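Local structure of phenylacetaldehyde dehydrogenase (Burkholderia cenocepacia, 4O5H) at residues V175-A180 / P252-I257; A196-T201 / D498-S503; G285-V290 / G320-I325; I291-V296 / A444-N449. The protein probably oxidises phenylacetaldehyde to phenylacetate with NAD+ as a member of the aldehyde dehydrogenase family. One frame throughout, in Å; residues are numbered along the deposited sequence. Where two conformers were deposited one is given.

Contact 1 of 4, residues V175-A180 / P252-I257; sequences VGVVGA and PRIDKI
Asp-255 lays its side chain against the turn at Val-175 and Gly-176. Asp-255 CB rests 3.4 Å from Val-175 O. The carboxylate then reaches past Gly-176 to the start of the strand. Asp-255 OD2 accepts the N-H of Val-177 at 2.9 Å, with its anti lone pair and in a nearly straight bond (171° at the hydrogen). The same oxygen takes a salt bridge from Arg-78. Gly-176 has backbone angles that suit glycine, and Gly-176 CA lies beside Asp-255 OD2. The backbone answers in the other direction. Val-177 O is gripped by two successive N-H groups: Asp-255 N at 2.8 Å, in the carbonyl plane, and Lys-256 N at 3.2 Å. Farther along, Gly-179 N bonds to Lys-256 O at 2.9 Å, and parallel pairing begins. The second torsion of Ile-257 (chi2 79°) brings its CD1 back over Gly-179, with Ile-257 CD1 3.4 Å from Gly-179 O. Val-175 CG1 crosses the Lys-256 chain at about a right angle and touches CB and CD. The lysine NZ goes on to Gln-499 O. Val-177 CG1 meets Ile-254 CG2 at 4.1 Å. The contact thus starts the parallel pairing of strands 166-181 and 256-260. Strand 204-208 pairs with the first of these and strand 279-283 with the second, while helix 67-82 packs on Val-177 and Arg-253.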
loop_
_atom_site.group_PDB
_atom_site.type_symbol
_atom_site.label_atom_id
_atom_site.label_comp_id
_atom_site.label_asym_id
_atom_site.label_seq_id
_atom_site.Cartn_x
_atom_site.Cartn_y
_atom_site.Cartn_z
ATOM N N VAL A 175 -11.251 -2.982 6.377
ATOM C CA VAL A 175 -10.738 -1.648 6.067
ATOM C C VAL A 175 -11.890 -0.650 6.023
ATOM O O VAL A 175 -11.699 0.515 6.340
ATOM C CB VAL A 175 -9.816 -1.649 4.843
ATOM C CG1 VAL A 175 -10.567 -1.949 3.544
ATOM C CG2 VAL A 175 -9.043 -0.351 4.758
ATOM N N GLY A 176 -13.080 -1.124 5.607
ATOM C CA GLY A 176 -14.274 -0.297 5.559
ATOM C C GLY A 176 -15.024 -0.338 4.240
ATOM O O GLY A 176 -15.373 -1.405 3.753
ATOM N N VAL A 177 -15.253 0.828 3.663
ATOM C CA VAL A 177 -15.925 0.947 2.390
ATOM C C VAL A 177 -14.873 0.935 1.265
ATOM O O VAL A 177 -13.923 1.726 1.264
ATOM C CB VAL A 177 -16.730 2.251 2.342
ATOM C CG1 VAL A 177 -17.352 2.452 0.988
ATOM C CG2 VAL A 177 -17.822 2.254 3.421
ATOM N N VAL A 178 -15.055 0.058 0.299
ATOM C CA VAL A 178 -14.105 -0.116 -0.785
ATOM C C VAL A 178 -14.711 0.372 -2.079
ATOM O O VAL A 178 -15.797 -0.081 -2.483
ATOM C CB VAL A 178 -13.727 -1.596 -0.928
ATOM C CG1 VAL A 178 -12.759 -1.814 -2.082
ATOM C CG2 VAL A 178 -13.118 -2.120 0.371
ATOM N N GLY A 179 -14.023 1.283 -2.744
ATOM C CA GLY A 179 -14.324 1.613 -4.118
ATOM C C GLY A 179 -13.481 0.734 -5.060
ATOM O O GLY A 179 -12.244 0.646 -4.922
ATOM N N ALA A 180 -14.135 0.044 -5.972
ATOM C CA ALA A 180 -13.456 -0.880 -6.885
ATOM C C ALA A 180 -13.736 -0.493 -8.332
ATOM O O ALA A 180 -14.908 -0.378 -8.733
ATOM C CB ALA A 180 -13.938 -2.296 -6.640
ATOM N N PRO A 252 -14.246 11.208 -0.144
ATOM C CA PRO A 252 -13.495 10.992 1.098
ATOM C C PRO A 252 -14.150 9.973 1.994
ATOM O O PRO A 252 -13.601 9.623 3.014
ATOM C CB PRO A 252 -13.469 12.393 1.755
ATOM C CG PRO A 252 -14.691 13.096 1.180
ATOM C CD PRO A 252 -14.787 12.581 -0.242
ATOM N N ARG A 253 -15.333 9.491 1.636
ATOM C CA ARG A 253 -16.042 8.514 2.482
ATOM C C ARG A 253 -15.754 7.067 2.150
ATOM O O ARG A 253 -16.242 6.172 2.852
ATOM C CB ARG A 253 -17.562 8.760 2.477
ATOM C CG ARG A 253 -17.961 10.163 2.880
ATOM C CD ARG A 253 -19.404 10.436 2.491
ATOM N NE ARG A 253 -19.576 10.340 1.021
ATOM C CZ ARG A 253 -20.773 10.365 0.410
ATOM N NH1 ARG A 253 -21.917 10.443 1.119
ATOM N NH2 ARG A 253 -20.850 10.286 -0.914
ATOM N N ILE A 254 -14.989 6.803 1.073
ATOM C CA ILE A 254 -14.403 5.486 0.910
ATOM C C ILE A 254 -13.136 5.384 1.759
ATOM O O ILE A 254 -12.509 6.385 2.079
ATOM C CB ILE A 254 -14.152 5.099 -0.562
ATOM C CG1 ILE A 254 -13.073 5.945 -1.219
ATOM C CG2 ILE A 254 -15.428 5.190 -1.353
ATOM C CD1 ILE A 254 -12.526 5.324 -2.489
ATOM N N ASP A 255 -12.787 4.173 2.145
ATOM C CA ASP A 255 -11.590 3.897 2.950
ATOM C C ASP A 255 -10.454 3.270 2.123
ATOM O O ASP A 255 -9.277 3.413 2.451
ATOM C CB ASP A 255 -11.997 2.970 4.078
ATOM C CG ASP A 255 -13.043 3.614 4.966
ATOM O OD1 ASP A 255 -12.764 4.722 5.484
ATOM O OD2 ASP A 255 -14.150 3.061 5.085
ATOM N N LYS A 256 -10.821 2.633 1.026
ATOM C CA LYS A 256 -9.854 2.021 0.174
ATOM C C LYS A 256 -10.298 2.077 -1.276
ATOM O O LYS A 256 -11.477 1.917 -1.566
ATOM C CB LYS A 256 -9.643 0.573 0.557
ATOM C CG LYS A 256 -8.597 -0.099 -0.313
ATOM C CD LYS A 256 -8.256 -1.516 0.115
ATOM C CE LYS A 256 -7.071 -2.087 -0.716
ATOM N NZ LYS A 256 -5.769 -1.979 0.058
ATOM N N ILE A 257 -9.343 2.315 -2.165
ATOM C CA ILE A 257 -9.609 2.237 -3.605
ATOM C C ILE A 257 -8.829 1.061 -4.158
ATOM O O ILE A 257 -7.655 0.851 -3.827
ATOM C CB ILE A 257 -9.311 3.581 -4.339
ATOM C CG1 ILE A 257 -9.857 3.559 -5.764
ATOM C CG2 ILE A 257 -7.840 3.897 -4.402
ATOM C CD1 ILE A 257 -11.353 3.814 -5.804
#

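Contact 2 of 4, residues A196-T201 / D498-S503; sequences APALAT and DQYTES
Tyr-500 turns its ring onto Pro-197 and Ala-198 of helix 187-201, and this ring carries most of the contact. Pro-197 CB sits over one face, 3.9 Å from the centroid of the Tyr-500 ring and 18° off the normal, in a CH-pi contact displaced toward the CD1 and CE1 rim. Ala-198 comes obliquely to the CD2 and CE2 side, with Ala-198 CB 3.8 Å from Tyr-500 CE2. The CB of Tyr-500 meets Thr-201 OG1 at 3.6 Å. That hydroxyl lies between the backbone N and the carbonyl carbon of its own residue (chi1 55°), near the carbonyls of Pro-197 and Ala-198 in the turn before. Thr-501 comes next. The methyl of Thr-201 turns to it: Thr-201 CG2 lies 3.8 Å from Thr-501 CG2. Asp-498 O accepts both the N-H and the hydroxyl of Thr-501 from the same face of its plane, with Thr-501 OG1 2.8 Å from Asp-498 O. This ties the helix end to the first residue of the strand. Beyond the contact, Glu-502 bridges to Arg-279 and to Arg-490 of the second subunit. In this arrangement helix 187-201 packs on the link that joins helix 493-499 to strand 501-509 of the mixed sheet.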
loop_
_atom_site.group_PDB
_atom_site.type_symbol
_atom_site.label_atom_id
_atom_site.label_comp_id
_atom_site.label_asym_id
_atom_site.label_seq_id
_atom_site.Cartn_x
_atom_site.Cartn_y
_atom_site.Cartn_z
ATOM N N ALA A 196 -14.962 -10.229 -3.737
ATOM C CA ALA A 196 -14.945 -11.388 -2.840
ATOM C C ALA A 196 -14.142 -11.148 -1.544
ATOM O O ALA A 196 -14.628 -11.425 -0.465
ATOM C CB ALA A 196 -14.524 -12.653 -3.541
ATOM N N PRO A 197 -12.947 -10.569 -1.647
ATOM C CA PRO A 197 -12.193 -10.356 -0.419
ATOM C C PRO A 197 -12.839 -9.328 0.475
ATOM O O PRO A 197 -12.703 -9.403 1.699
ATOM C CB PRO A 197 -10.827 -9.853 -0.897
ATOM C CG PRO A 197 -10.771 -10.072 -2.356
ATOM C CD PRO A 197 -12.170 -10.287 -2.855
ATOM N N ALA A 198 -13.527 -8.373 -0.121
ATOM C CA ALA A 198 -14.298 -7.385 0.633
ATOM C C ALA A 198 -15.410 -8.011 1.436
ATOM O O ALA A 198 -15.555 -7.746 2.624
ATOM C CB ALA A 198 -14.867 -6.346 -0.309
ATOM N N LEU A 199 -16.170 -8.891 0.826
ATOM C CA LEU A 199 -17.220 -9.563 1.526
ATOM C C LEU A 199 -16.705 -10.458 2.641
ATOM O O LEU A 199 -17.294 -10.514 3.734
ATOM C CB LEU A 199 -18.075 -10.355 0.556
ATOM C CG LEU A 199 -18.736 -9.551 -0.577
ATOM C CD1 LEU A 199 -19.555 -10.447 -1.472
ATOM C CD2 LEU A 199 -19.635 -8.475 -0.010
ATOM N N ALA A 200 -15.614 -11.151 2.372
ATOM C CA ALA A 200 -15.044 -12.088 3.350
ATOM C C ALA A 200 -14.578 -11.374 4.604
ATOM O O ALA A 200 -14.702 -11.908 5.674
ATOM C CB ALA A 200 -13.862 -12.828 2.718
ATOM N N THR A 201 -14.043 -10.153 4.449
ATOM C CA THR A 201 -13.535 -9.391 5.566
ATOM C C THR A 201 -14.571 -8.496 6.250
ATOM O O THR A 201 -14.282 -7.898 7.317
ATOM C CB THR A 201 -12.364 -8.486 5.144
ATOM O OG1 THR A 201 -12.760 -7.654 4.050
ATOM C CG2 THR A 201 -11.199 -9.327 4.711
ATOM N N ASP A 498 -5.529 -9.973 3.835
ATOM C CA ASP A 498 -4.853 -9.027 4.729
ATOM C C ASP A 498 -4.937 -7.596 4.215
ATOM O O ASP A 498 -4.999 -6.659 4.986
ATOM C CB ASP A 498 -3.381 -9.428 4.975
ATOM C CG ASP A 498 -3.241 -10.764 5.747
ATOM O OD1 ASP A 498 -4.140 -11.145 6.546
ATOM O OD2 ASP A 498 -2.202 -11.448 5.522
ATOM N N GLN A 499 -4.926 -7.415 2.907
ATOM C CA GLN A 499 -5.006 -6.078 2.331
ATOM C C GLN A 499 -6.394 -5.446 2.346
ATOM O O GLN A 499 -6.534 -4.285 1.993
ATOM C CB GLN A 499 -4.418 -6.107 0.915
ATOM C CG GLN A 499 -2.916 -6.464 0.974
ATOM C CD GLN A 499 -2.200 -6.383 -0.380
ATOM O OE1 GLN A 499 -2.698 -5.729 -1.307
ATOM N NE2 GLN A 499 -1.039 -7.054 -0.489
ATOM N N TYR A 500 -7.419 -6.206 2.713
ATOM C CA TYR A 500 -8.766 -5.638 2.933
ATOM C C TYR A 500 -9.068 -5.489 4.434
ATOM O O TYR A 500 -10.205 -5.216 4.825
ATOM C CB TYR A 500 -9.832 -6.491 2.263
ATOM C CG TYR A 500 -9.992 -6.220 0.780
ATOM C CD1 TYR A 500 -9.035 -6.635 -0.134
ATOM C CD2 TYR A 500 -11.108 -5.572 0.300
ATOM C CE1 TYR A 500 -9.173 -6.383 -1.502
ATOM C CE2 TYR A 500 -11.272 -5.331 -1.073
ATOM C CZ TYR A 500 -10.285 -5.739 -1.963
ATOM O OH TYR A 500 -10.458 -5.487 -3.305
ATOM N N THR A 501 -8.042 -5.694 5.270
ATOM C CA THR A 501 -8.147 -5.429 6.674
ATOM C C THR A 501 -7.194 -4.314 7.097
ATOM O O THR A 501 -6.251 -3.999 6.397
ATOM C CB THR A 501 -7.837 -6.651 7.537
ATOM O OG1 THR A 501 -6.470 -7.005 7.401
ATOM C CG2 THR A 501 -8.727 -7.809 7.185
ATOM N N GLU A 502 -7.518 -3.705 8.241
ATOM C CA GLU A 502 -6.711 -2.693 8.882
ATOM C C GLU A 502 -6.381 -3.245 10.275
ATOM O O GLU A 502 -7.256 -3.728 10.982
ATOM C CB GLU A 502 -7.500 -1.385 8.975
ATOM C CG GLU A 502 -6.689 -0.180 9.458
ATOM C CD GLU A 502 -5.868 0.494 8.403
ATOM O OE1 GLU A 502 -6.262 0.437 7.219
ATOM O OE2 GLU A 502 -4.870 1.171 8.761
ATOM N N SER A 503 -5.096 -3.252 10.627
ATOM C CA SER A 503 -4.649 -3.869 11.853
ATOM C C SER A 503 -4.760 -2.861 13.002
ATOM O O SER A 503 -4.360 -1.694 12.867
ATOM C CB SER A 503 -3.200 -4.325 11.682
ATOM O OG SER A 503 -2.740 -5.060 12.794
#

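Contact 3 of 4, residues G285-V290 / G320-I325; sequences GGKSPV and GSRAYI
The Arg-322 guanidinium grips the backbone carbonyl of Lys-287. The grip is side-on, with both Arg-322 NE and Arg-322 NH2 at 3.0 Å from Lys-287 O. The oxygen lies almost in the guanidinium plane. Arg-322 NH1 donates to Tyr-324 OH at 2.8 Å. NH1 also bonds to Leu-434 O, and NH2 to Ala-435 O. Tyr-324 OH has a further bond to Gln-406 OE1. Backbone bonds join the strands in parallel. Val-290 N meets Arg-322 O at 2.8 Å, and Tyr-324 N meets Val-290 O at 2.8 Å. The bonds from Ser-321 N and Arg-322 N to Ser-288 O are weak. Two waters add bridges: one links Gly-286 O to Ser-321 OG, the other Lys-287 NZ to Ser-321 O. Lys-287 NZ also donates to Val-410 O and Glu-413 O. Among packing contacts, Pro-289 CB lies over one face of the guanidinium and at the edge of the Tyr-324 ring. The Lys-287 chain bends at chi2 (84°), and Lys-287 CD passes 3.4 Å from Ser-321 OG. On the other face of the sheet, Val-290 CG2 presses on Gly-320 CA at 3.6 Å. This is the strand pair of a beta-alpha-beta unit, with helix 298-310 as the crossover.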
loop_
_atom_site.group_PDB
_atom_site.type_symbol
_atom_site.label_atom_id
_atom_site.label_comp_id
_atom_site.label_asym_id
_atom_site.label_seq_id
_atom_site.Cartn_x
_atom_site.Cartn_y
_atom_site.Cartn_z
ATOM N N GLY A 285 -0.025 -1.423 -15.614
ATOM C CA GLY A 285 0.390 -1.909 -16.900
ATOM C C GLY A 285 1.455 -3.004 -16.845
ATOM O O GLY A 285 2.024 -3.298 -15.798
ATOM N N GLY A 286 1.691 -3.610 -17.993
ATOM C CA GLY A 286 2.717 -4.633 -18.117
ATOM C C GLY A 286 3.295 -4.707 -19.514
ATOM O O GLY A 286 2.657 -4.280 -20.492
ATOM N N LYS A 287 4.486 -5.278 -19.575
ATOM C CA LYS A 287 5.135 -5.636 -20.819
ATOM C C LYS A 287 5.977 -6.877 -20.511
ATOM O O LYS A 287 7.185 -6.861 -20.586
ATOM C CB LYS A 287 5.994 -4.477 -21.376
ATOM C CG LYS A 287 6.477 -4.711 -22.790
ATOM C CD LYS A 287 5.419 -4.291 -23.817
ATOM C CE LYS A 287 5.758 -4.788 -25.202
ATOM N NZ LYS A 287 4.783 -4.325 -26.210
ATOM N N SER A 288 5.270 -7.943 -20.187
ATOM C CA SER A 288 5.862 -9.102 -19.565
ATOM C C SER A 288 6.703 -9.886 -20.555
ATOM O O SER A 288 6.271 -10.130 -21.697
ATOM C CB SER A 288 4.773 -10.013 -19.026
ATOM O OG SER A 288 3.951 -9.334 -18.078
ATOM N N PRO A 289 7.908 -10.291 -20.145
ATOM C CA PRO A 289 8.784 -11.044 -21.057
ATOM C C PRO A 289 8.596 -12.538 -20.916
ATOM O O PRO A 289 8.245 -13.020 -19.861
ATOM C CB PRO A 289 10.170 -10.678 -20.573
ATOM C CG PRO A 289 10.008 -10.440 -19.110
ATOM C CD PRO A 289 8.632 -9.829 -18.953
ATOM N N VAL A 290 8.905 -13.256 -21.989
ATOM C CA VAL A 290 8.869 -14.691 -22.058
ATOM C C VAL A 290 10.267 -15.119 -22.470
ATOM O O VAL A 290 10.730 -14.784 -23.577
ATOM C CB VAL A 290 7.874 -15.107 -23.146
ATOM C CG1 VAL A 290 7.908 -16.608 -23.375
ATOM C CG2 VAL A 290 6.468 -14.643 -22.782
ATOM N N GLY A 320 2.287 -12.116 -22.498
ATOM C CA GLY A 320 3.684 -12.343 -22.841
ATOM C C GLY A 320 4.045 -11.634 -24.128
ATOM O O GLY A 320 4.177 -12.252 -25.175
ATOM N N SER A 321 4.241 -10.337 -24.028
ATOM C CA SER A 321 4.323 -9.475 -25.186
ATOM C C SER A 321 5.711 -9.287 -25.771
ATOM O O SER A 321 5.841 -8.810 -26.904
ATOM C CB SER A 321 3.678 -8.109 -24.869
ATOM O OG SER A 321 4.263 -7.515 -23.740
ATOM N N ARG A 322 6.739 -9.694 -25.033
ATOM C CA ARG A 322 8.112 -9.720 -25.528
ATOM C C ARG A 322 8.687 -11.108 -25.377
ATOM O O ARG A 322 8.830 -11.586 -24.259
ATOM C CB ARG A 322 9.007 -8.756 -24.737
ATOM C CG ARG A 322 8.594 -7.312 -24.807
ATOM C CD ARG A 322 9.529 -6.411 -24.023
ATOM N NE ARG A 322 9.411 -6.587 -22.593
ATOM C CZ ARG A 322 10.415 -6.605 -21.727
ATOM N NH1 ARG A 322 11.685 -6.623 -22.113
ATOM N NH2 ARG A 322 10.146 -6.716 -20.440
ATOM N N ALA A 323 9.079 -11.743 -26.491
ATOM C CA ALA A 323 9.676 -13.055 -26.410
ATOM C C ALA A 323 11.167 -12.934 -26.663
ATOM O O ALA A 323 11.593 -12.389 -27.671
ATOM C CB ALA A 323 9.036 -14.005 -27.391
ATOM N N TYR A 324 11.960 -13.411 -25.710
ATOM C CA TYR A 324 13.399 -13.476 -25.850
ATOM C C TYR A 324 13.751 -14.952 -25.910
ATOM O O TYR A 324 13.595 -15.688 -24.935
ATOM C CB TYR A 324 14.074 -12.760 -24.676
ATOM C CG TYR A 324 13.753 -11.290 -24.660
ATOM C CD1 TYR A 324 14.317 -10.427 -25.593
ATOM C CD2 TYR A 324 12.825 -10.765 -23.754
ATOM C CE1 TYR A 324 13.998 -9.075 -25.585
ATOM C CE2 TYR A 324 12.496 -9.435 -23.745
ATOM C CZ TYR A 324 13.069 -8.583 -24.659
ATOM O OH TYR A 324 12.741 -7.266 -24.667
ATOM N N ILE A 325 14.268 -15.377 -27.058
ATOM C CA ILE A 325 14.494 -16.781 -27.317
ATOM C C ILE A 325 15.962 -17.016 -27.657
ATOM O O ILE A 325 16.543 -16.291 -28.455
ATOM C CB ILE A 325 13.664 -17.252 -28.516
ATOM C CG1 ILE A 325 12.183 -16.990 -28.247
ATOM C CG2 ILE A 325 13.922 -18.718 -28.801
ATOM C CD1 ILE A 325 11.380 -16.842 -29.536
HETATM O O HOH W 1 2.099 -5.886 -22.657
HETATM O O HOH W 2 4.533 -6.621 -27.943
#

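Contact 4 of 4, residues I291-V296 / A444-N449; sequences IVLPDV and ASIWSN
Asp-295 reaches across to Ser-448 and Asn-449, just past strand 443-447. From CB, CG lies between the backbone N and the carbonyl carbon (chi1 66°), which faces the carboxylate toward these two residues. Asp-295 CG lies 3.3 Å from Ser-448 OG. At the tip, the two oxygens part company. Asp-295 OD1 accepts the hydroxyl of Ser-448 at 2.7 Å. Asp-295 OD2 accepts the N-H of Asn-449 at 2.9 Å, in a bond of 167° at the hydrogen. Both oxygens use their syn lone pairs, so the two donors fix the rotation of the carboxylate. Ser-448 OG in turn accepts from Asp-450 N.

The type I turn from Leu-293 to Val-296 places this aspartate. Leu-293, the first residue of the turn, still donates its N-H to Trp-447 O. Leu-293 CD1 then rests on Ser-448 CB and OG. Val-296 CG1 comes to 3.1 Å from Trp-447 O, a tight contact, with Trp-447 CB beside it.

Upstream the strands run parallel. Ile-291 N bonds to Ser-445 O at 2.7 Å, and Trp-447 N to Ile-291 O at 2.8 Å. Val-292 CG2 touches Trp-447 CB, and the indole NE1 of Trp-447 donates to Ser-445 OG at 3.0 Å, close to the ring plane. That serine also bonds to His-471. Strand 288-292 lies between strands 320-326 and 443-447. Helix 298-310 packs on the face of Val-292 and on Val-296, whereas helix 451-457 meets Leu-293, Ile-446 and Ser-448.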
loop_
_atom_site.group_PDB
_atom_site.type_symbol
_atom_site.label_atom_id
_atom_site.label_comp_id
_atom_site.label_asym_id
_atom_site.label_seq_id
_atom_site.Cartn_x
_atom_site.Cartn_y
_atom_site.Cartn_z
ATOM N N ILE A 291 10.954 -15.840 -21.604
ATOM C CA ILE A 291 12.346 -16.231 -21.857
ATOM C C ILE A 291 12.420 -17.706 -22.169
ATOM O O ILE A 291 12.078 -18.527 -21.340
ATOM C CB ILE A 291 13.198 -15.942 -20.626
ATOM C CG1 ILE A 291 13.148 -14.454 -20.291
ATOM C CG2 ILE A 291 14.644 -16.398 -20.829
ATOM C CD1 ILE A 291 13.802 -14.139 -18.952
ATOM N N VAL A 292 12.884 -18.030 -23.359
ATOM C CA VAL A 292 12.995 -19.422 -23.787
ATOM C C VAL A 292 14.442 -19.874 -23.821
ATOM O O VAL A 292 15.261 -19.373 -24.612
ATOM C CB VAL A 292 12.346 -19.597 -25.172
ATOM C CG1 VAL A 292 12.394 -21.070 -25.614
ATOM C CG2 VAL A 292 10.898 -19.075 -25.127
ATOM N N LEU A 293 14.753 -20.851 -22.973
ATOM C CA LEU A 293 16.114 -21.398 -22.895
ATOM C C LEU A 293 16.335 -22.482 -23.953
ATOM O O LEU A 293 15.379 -23.034 -24.484
ATOM C CB LEU A 293 16.405 -21.909 -21.480
ATOM C CG LEU A 293 16.266 -20.870 -20.367
ATOM C CD1 LEU A 293 16.760 -21.404 -19.031
ATOM C CD2 LEU A 293 16.982 -19.562 -20.716
ATOM N N PRO A 294 17.619 -22.768 -24.292
ATOM C CA PRO A 294 17.881 -23.592 -25.471
ATOM C C PRO A 294 17.605 -25.069 -25.270
ATOM O O PRO A 294 17.654 -25.800 -26.233
ATOM C CB PRO A 294 19.374 -23.371 -25.746
ATOM C CG PRO A 294 19.947 -22.912 -24.463
ATOM C CD PRO A 294 18.846 -22.168 -23.756
ATOM N N ASP A 295 17.288 -25.509 -24.056
ATOM C CA ASP A 295 17.004 -26.924 -23.826
ATOM C C ASP A 295 15.557 -27.338 -24.115
ATOM O O ASP A 295 15.237 -28.505 -23.932
ATOM C CB ASP A 295 17.371 -27.329 -22.397
ATOM C CG ASP A 295 16.466 -26.638 -21.312
ATOM O OD1 ASP A 295 16.549 -25.405 -21.154
ATOM O OD2 ASP A 295 15.742 -27.371 -20.608
ATOM N N VAL A 296 14.678 -26.419 -24.517
ATOM C CA VAL A 296 13.259 -26.749 -24.684
ATOM C C VAL A 296 12.939 -27.647 -25.857
ATOM O O VAL A 296 13.678 -27.705 -26.851
ATOM C CB VAL A 296 12.358 -25.485 -24.884
ATOM C CG1 VAL A 296 12.361 -24.628 -23.636
ATOM C CG2 VAL A 296 12.781 -24.669 -26.087
ATOM N N ALA A 444 6.221 -12.543 -15.910
ATOM C CA ALA A 444 7.278 -13.050 -16.746
ATOM C C ALA A 444 7.205 -14.559 -16.797
ATOM O O ALA A 444 6.674 -15.154 -15.871
ATOM C CB ALA A 444 8.611 -12.658 -16.173
ATOM N N SER A 445 7.740 -15.181 -17.857
ATOM C CA SER A 445 7.901 -16.628 -17.824
ATOM C C SER A 445 9.253 -17.095 -18.360
ATOM O O SER A 445 9.916 -16.399 -19.138
ATOM C CB SER A 445 6.753 -17.362 -18.543
ATOM O OG SER A 445 6.698 -17.043 -19.940
ATOM N N ILE A 446 9.618 -18.286 -17.926
ATOM C CA ILE A 446 10.815 -18.980 -18.306
ATOM C C ILE A 446 10.401 -20.349 -18.835
ATOM O O ILE A 446 9.593 -21.041 -18.186
ATOM C CB ILE A 446 11.697 -19.203 -17.082
ATOM C CG1 ILE A 446 12.067 -17.879 -16.420
ATOM C CG2 ILE A 446 12.943 -19.946 -17.489
ATOM C CD1 ILE A 446 12.585 -18.063 -15.005
ATOM N N TRP A 447 10.939 -20.746 -19.985
ATOM C CA TRP A 447 10.613 -22.012 -20.623
ATOM C C TRP A 447 11.900 -22.829 -20.650
ATOM O O TRP A 447 12.816 -22.478 -21.391
ATOM C CB TRP A 447 10.001 -21.784 -22.049
ATOM C CG TRP A 447 8.677 -21.120 -21.863
ATOM C CD1 TRP A 447 8.466 -19.838 -21.488
ATOM C CD2 TRP A 447 7.386 -21.743 -21.931
ATOM N NE1 TRP A 447 7.123 -19.601 -21.360
ATOM C CE2 TRP A 447 6.440 -20.758 -21.617
ATOM C CE3 TRP A 447 6.948 -23.031 -22.257
ATOM C CZ2 TRP A 447 5.072 -21.012 -21.570
ATOM C CZ3 TRP A 447 5.609 -23.283 -22.221
ATOM C CH2 TRP A 447 4.673 -22.265 -21.878
ATOM N N SER A 448 11.925 -23.928 -19.882
ATOM C CA SER A 448 13.096 -24.774 -19.681
ATOM C C SER A 448 12.741 -25.950 -18.773
ATOM O O SER A 448 11.687 -25.930 -18.111
ATOM C CB SER A 448 14.200 -23.975 -18.997
ATOM O OG SER A 448 15.383 -24.734 -18.850
ATOM N N ASN A 449 13.579 -26.965 -18.786
ATOM C CA ASN A 449 13.484 -28.092 -17.856
ATOM C C ASN A 449 14.807 -28.232 -17.067
ATOM O O ASN A 449 15.018 -29.205 -16.363
ATOM C CB ASN A 449 13.164 -29.395 -18.601
ATOM C CG ASN A 449 12.779 -30.541 -17.664
ATOM O OD1 ASN A 449 11.947 -30.384 -16.779
ATOM N ND2 ASN A 449 13.429 -31.695 -17.845
#

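In the fold
The contacts form two pairs in two sheets. Contacts 1 and 2 lie about 11 Å apart between centres and share the mixed sheet that holds strands 166-181, 256-260 and 501-509. They touch through Val-175 and Tyr-500 and through Lys-256 and Gln-499. Contacts 3 and 4, about 13 Å apart between centres, both use strand 288-292. Contacts 1 and 4 are about 42 Å apart between centres. Contact 1 precedes contacts 3 and 4 along the chain. Contact 2 spans them both, so the chain passes through the second sheet before returning to the first. As in other aldehyde dehydrogenases, the first pair probably lies in the coenzyme-binding domain and the second in the catalytic domain.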